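Local coordinates for protein lysine/ornithine decarboxylase (Vibrio vulnificus, PDB 2PLJ) that decarboxylates lysine and ornithine to cadaverine and putrescine, using pyridoxal phosphate held on a beta/alpha barrel, at residues 53-66 against 399-411. Sequence-based numbering, arbitrary orientation.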
# COMPACT_ATOMS: atom_id res chain seq x y z
N PHE A 53 24.46 2.57 -5.97
CA PHE A 53 23.07 2.70 -6.42
C PHE A 53 22.25 3.70 -5.62
O PHE A 53 21.22 4.17 -6.12
CB PHE A 53 22.35 1.34 -6.35
CG PHE A 53 23.02 0.25 -7.14
CD1 PHE A 53 23.66 -0.79 -6.49
CD2 PHE A 53 23.05 0.29 -8.54
CE1 PHE A 53 24.29 -1.80 -7.19
CE2 PHE A 53 23.67 -0.72 -9.25
CZ PHE A 53 24.30 -1.76 -8.59
N GLY A 54 22.69 4.02 -4.40
CA GLY A 54 21.94 4.96 -3.56
C GLY A 54 20.78 4.25 -2.87
O GLY A 54 20.29 3.23 -3.35
N ALA A 55 20.34 4.81 -1.76
CA ALA A 55 19.31 4.21 -0.92
C ALA A 55 17.93 4.84 -1.18
O ALA A 55 17.86 5.96 -1.67
CB ALA A 55 19.70 4.37 0.56
N PRO A 56 16.85 4.14 -0.85
CA PRO A 56 16.83 2.79 -0.26
C PRO A 56 16.94 1.67 -1.31
O PRO A 56 16.63 1.89 -2.49
CB PRO A 56 15.46 2.72 0.44
CG PRO A 56 14.57 3.62 -0.38
CD PRO A 56 15.48 4.68 -1.03
N LEU A 57 17.35 0.49 -0.86
CA LEU A 57 17.60 -0.67 -1.74
C LEU A 57 16.99 -1.91 -1.14
O LEU A 57 16.83 -1.99 0.09
CB LEU A 57 19.12 -0.92 -1.86
CG LEU A 57 20.00 0.15 -2.46
CD1 LEU A 57 21.46 -0.25 -2.40
CD2 LEU A 57 19.55 0.49 -3.90
N LEU A 58 16.72 -2.89 -2.00
CA LEU A 58 16.40 -4.25 -1.58
C LEU A 58 17.44 -5.17 -2.25
O LEU A 58 17.51 -5.21 -3.49
CB LEU A 58 14.99 -4.61 -2.02
CG LEU A 58 13.89 -3.82 -1.30
CD1 LEU A 58 12.59 -4.01 -2.03
CD2 LEU A 58 13.71 -4.32 0.13
N LEU A 59 18.24 -5.87 -1.45
CA LEU A 59 19.27 -6.75 -1.99
C LEU A 59 18.71 -8.17 -2.09
O LEU A 59 18.42 -8.80 -1.08
CB LEU A 59 20.55 -6.71 -1.14
CG LEU A 59 21.12 -5.31 -0.86
CD1 LEU A 59 22.39 -5.43 -0.02
CD2 LEU A 59 21.37 -4.56 -2.19
N LEU A 60 18.57 -8.65 -3.31
CA LEU A 60 18.01 -9.97 -3.58
C LEU A 60 19.14 -10.97 -3.88
O LEU A 60 19.92 -10.80 -4.82
CB LEU A 60 17.07 -9.89 -4.78
CG LEU A 60 16.69 -11.23 -5.44
CD1 LEU A 60 15.87 -12.06 -4.40
CD2 LEU A 60 15.87 -10.95 -6.72
N ASP A 61 19.22 -12.00 -3.04
CA ASP A 61 20.30 -12.98 -3.19
C ASP A 61 19.71 -14.27 -3.78
O ASP A 61 19.01 -15.04 -3.08
CB ASP A 61 20.97 -13.25 -1.84
CG ASP A 61 22.15 -14.23 -1.94
OD1 ASP A 61 22.39 -14.76 -3.06
OD2 ASP A 61 22.81 -14.49 -0.90
N CYS A 62 19.97 -14.52 -5.08
CA CYS A 62 19.44 -15.73 -5.75
C CYS A 62 19.91 -17.06 -5.14
O CYS A 62 19.27 -18.09 -5.32
CB CYS A 62 19.75 -15.72 -7.24
SG CYS A 62 18.89 -14.33 -8.04
N ASP A 63 21.05 -17.04 -4.46
CA ASP A 63 21.53 -18.25 -3.76
C ASP A 63 20.51 -18.67 -2.70
O ASP A 63 20.26 -19.86 -2.47
CB ASP A 63 22.89 -17.98 -3.10
CG ASP A 63 24.03 -17.93 -4.09
OD1 ASP A 63 23.97 -18.58 -5.17
OD2 ASP A 63 25.04 -17.27 -3.75
N VAL A 64 19.90 -17.68 -2.06
CA VAL A 64 18.95 -17.97 -0.98
C VAL A 64 17.63 -18.48 -1.58
O VAL A 64 17.02 -19.40 -1.05
CB VAL A 64 18.74 -16.74 -0.04
CG1 VAL A 64 17.63 -17.03 1.00
CG2 VAL A 64 20.06 -16.40 0.68
N ILE A 65 17.23 -17.91 -2.72
CA ILE A 65 16.08 -18.44 -3.48
C ILE A 65 16.29 -19.96 -3.73
O ILE A 65 15.41 -20.79 -3.43
CB ILE A 65 15.90 -17.68 -4.85
CG1 ILE A 65 15.53 -16.18 -4.62
CG2 ILE A 65 14.84 -18.41 -5.72
CD1 ILE A 65 14.22 -15.92 -3.82
N ARG A 66 17.45 -20.31 -4.27
CA ARG A 66 17.75 -21.73 -4.51
C ARG A 66 17.80 -22.55 -3.20
O ARG A 66 17.24 -23.66 -3.15
CB ARG A 66 19.05 -21.86 -5.30
CG ARG A 66 18.92 -21.43 -6.75
CD ARG A 66 20.24 -21.70 -7.49
NE ARG A 66 21.25 -20.72 -7.10
CZ ARG A 66 21.50 -19.59 -7.77
NH1 ARG A 66 20.82 -19.30 -8.89
NH2 ARG A 66 22.44 -18.78 -7.32
N PHE A 399 7.28 9.49 -3.15
CA PHE A 399 8.62 9.06 -2.76
C PHE A 399 9.05 7.89 -3.64
O PHE A 399 8.22 7.02 -3.95
CB PHE A 399 8.70 8.65 -1.28
CG PHE A 399 9.04 9.78 -0.38
CD1 PHE A 399 10.35 10.25 -0.32
CD2 PHE A 399 8.04 10.43 0.35
CE1 PHE A 399 10.68 11.34 0.49
CE2 PHE A 399 8.35 11.53 1.16
CZ PHE A 399 9.68 11.98 1.23
N LYS A 400 10.32 7.88 -4.05
CA LYS A 400 10.85 6.80 -4.92
C LYS A 400 10.83 5.47 -4.16
O LYS A 400 11.09 5.43 -2.94
CB LYS A 400 12.27 7.19 -5.39
CG LYS A 400 13.14 6.07 -5.99
CD LYS A 400 14.15 5.51 -4.93
CE LYS A 400 15.22 4.60 -5.53
NZ LYS A 400 15.88 3.77 -4.45
N ARG A 401 10.43 4.40 -4.85
CA ARG A 401 10.42 3.08 -4.25
C ARG A 401 11.87 2.62 -4.13
O ARG A 401 12.72 2.95 -4.95
CB ARG A 401 9.64 2.09 -5.13
CG ARG A 401 8.14 2.39 -5.22
CD ARG A 401 7.43 1.27 -5.87
NE ARG A 401 6.08 1.62 -6.31
CZ ARG A 401 5.16 0.71 -6.65
NH1 ARG A 401 5.47 -0.57 -6.57
NH2 ARG A 401 3.94 1.08 -7.03
N ALA A 402 12.15 1.81 -3.12
CA ALA A 402 13.44 1.11 -3.06
C ALA A 402 13.71 0.37 -4.37
O ALA A 402 12.80 -0.25 -4.95
CB ALA A 402 13.44 0.13 -1.91
N GLN A 403 14.95 0.45 -4.83
CA GLN A 403 15.40 -0.29 -6.00
C GLN A 403 15.87 -1.68 -5.56
O GLN A 403 16.66 -1.81 -4.62
CB GLN A 403 16.56 0.46 -6.68
CG GLN A 403 16.94 -0.20 -8.01
CD GLN A 403 18.01 0.52 -8.79
OE1 GLN A 403 18.27 0.16 -9.94
NE2 GLN A 403 18.64 1.55 -8.19
N THR A 404 15.41 -2.70 -6.26
CA THR A 404 15.89 -4.05 -6.00
C THR A 404 17.17 -4.34 -6.80
O THR A 404 17.24 -4.09 -8.00
CB THR A 404 14.78 -5.10 -6.30
OG1 THR A 404 13.70 -4.95 -5.36
CG2 THR A 404 15.30 -6.53 -6.16
N ILE A 405 18.18 -4.86 -6.12
CA ILE A 405 19.44 -5.23 -6.77
C ILE A 405 19.55 -6.76 -6.73
O ILE A 405 19.61 -7.34 -5.64
CB ILE A 405 20.68 -4.62 -6.08
CG1 ILE A 405 20.52 -3.09 -5.89
CG2 ILE A 405 21.92 -4.96 -6.91
CD1 ILE A 405 20.28 -2.34 -7.19
N ALA A 406 19.55 -7.41 -7.90
CA ALA A 406 19.54 -8.88 -7.96
C ALA A 406 20.97 -9.37 -8.07
O ALA A 406 21.72 -8.98 -9.01
CB ALA A 406 18.71 -9.38 -9.15
N LEU A 407 21.33 -10.26 -7.15
CA LEU A 407 22.67 -10.84 -7.04
C LEU A 407 22.69 -12.35 -7.23
O LEU A 407 21.73 -13.06 -6.86
CB LEU A 407 23.26 -10.52 -5.65
CG LEU A 407 23.11 -9.08 -5.11
CD1 LEU A 407 23.44 -9.02 -3.62
CD2 LEU A 407 24.02 -8.19 -5.90
N ASN A 408 23.79 -12.85 -7.81
CA ASN A 408 24.07 -14.30 -7.81
C ASN A 408 23.09 -15.13 -8.63
O ASN A 408 22.96 -16.34 -8.38
CB ASN A 408 24.18 -14.87 -6.38
CG ASN A 408 25.22 -14.14 -5.54
OD1 ASN A 408 26.29 -13.75 -6.04
ND2 ASN A 408 24.89 -13.92 -4.26
N GLU A 409 22.43 -14.52 -9.62
CA GLU A 409 21.54 -15.30 -10.49
C GLU A 409 22.26 -16.49 -11.12
O GLU A 409 21.77 -17.63 -11.07
CB GLU A 409 20.87 -14.48 -11.59
CG GLU A 409 19.86 -15.33 -12.40
CD GLU A 409 19.15 -14.57 -13.50
OE1 GLU A 409 19.31 -13.34 -13.60
OE2 GLU A 409 18.39 -15.21 -14.25
N PHE A 410 23.44 -16.21 -11.68
CA PHE A 410 24.19 -17.28 -12.34
C PHE A 410 25.36 -17.73 -11.49
O PHE A 410 26.16 -16.91 -11.02
CB PHE A 410 24.58 -16.85 -13.76
CG PHE A 410 23.38 -16.57 -14.61
CD1 PHE A 410 22.48 -17.60 -14.93
CD2 PHE A 410 23.12 -15.28 -15.07
CE1 PHE A 410 21.34 -17.32 -15.70
CE2 PHE A 410 22.00 -15.01 -15.84
CZ PHE A 410 21.10 -16.04 -16.14
N VAL A 411 25.43 -19.06 -11.33
CA VAL A 411 26.32 -19.85 -10.45
C VAL A 411 25.81 -19.99 -9.02
O VAL A 411 24.95 -20.86 -8.76
CB VAL A 411 27.88 -19.57 -10.55
CG1 VAL A 411 28.40 -19.88 -11.94
CG2 VAL A 411 28.28 -18.17 -10.09
O HOH W 1 18.31 3.34 -6.02
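R66, near the start of helix 62-75, grips the end of 399-411 by two carbonyls: NH2 donates to N408 O at 2.7 Å, nearly in the guanidinium plane, and NH1 to E409 O at 2.9 Å. A bend at chi3 (-74°) turns the guanidinium back over its helix, with C62 O and V411 O over opposite faces. NH2 also forms a salt bridge with D63 OD1, helping fix its rotation. D61, the N-cap, is short enough to turn back: OD1 accepts from D63 N on one carboxylate face and from N408 ND2 on the other, the latter at 2.9 Å and almost straight (174°).

Before this corner, strands 57-61 and 403-407 run parallel in the beta-barrel domain of this fold type III (alanine racemase-like) decarboxylase, six backbone bonds joining them from P56 O to C62 N. Strand 300-312 flanks 57-61, and residues 23-25 flank 403-407.

On the face of L57, L59 and I405, I405 CD1 sits over the F53 ring, a CH-pi contact 3.8 Å from its centroid. Helix 40-53 covers L57 and L59, so branched aliphatics suit this interior. On the reverse face, L60 CD2 lies against A406 CB; just before strand 403-407, A402 CB meets L58 CG at 4.0 Å. Both alanines' single methyls fit beside bulkier leucines. At the start of the strands, one water joins F53 O, K400 NZ and Q403 NE2, while Q25 holds Q403 OE1.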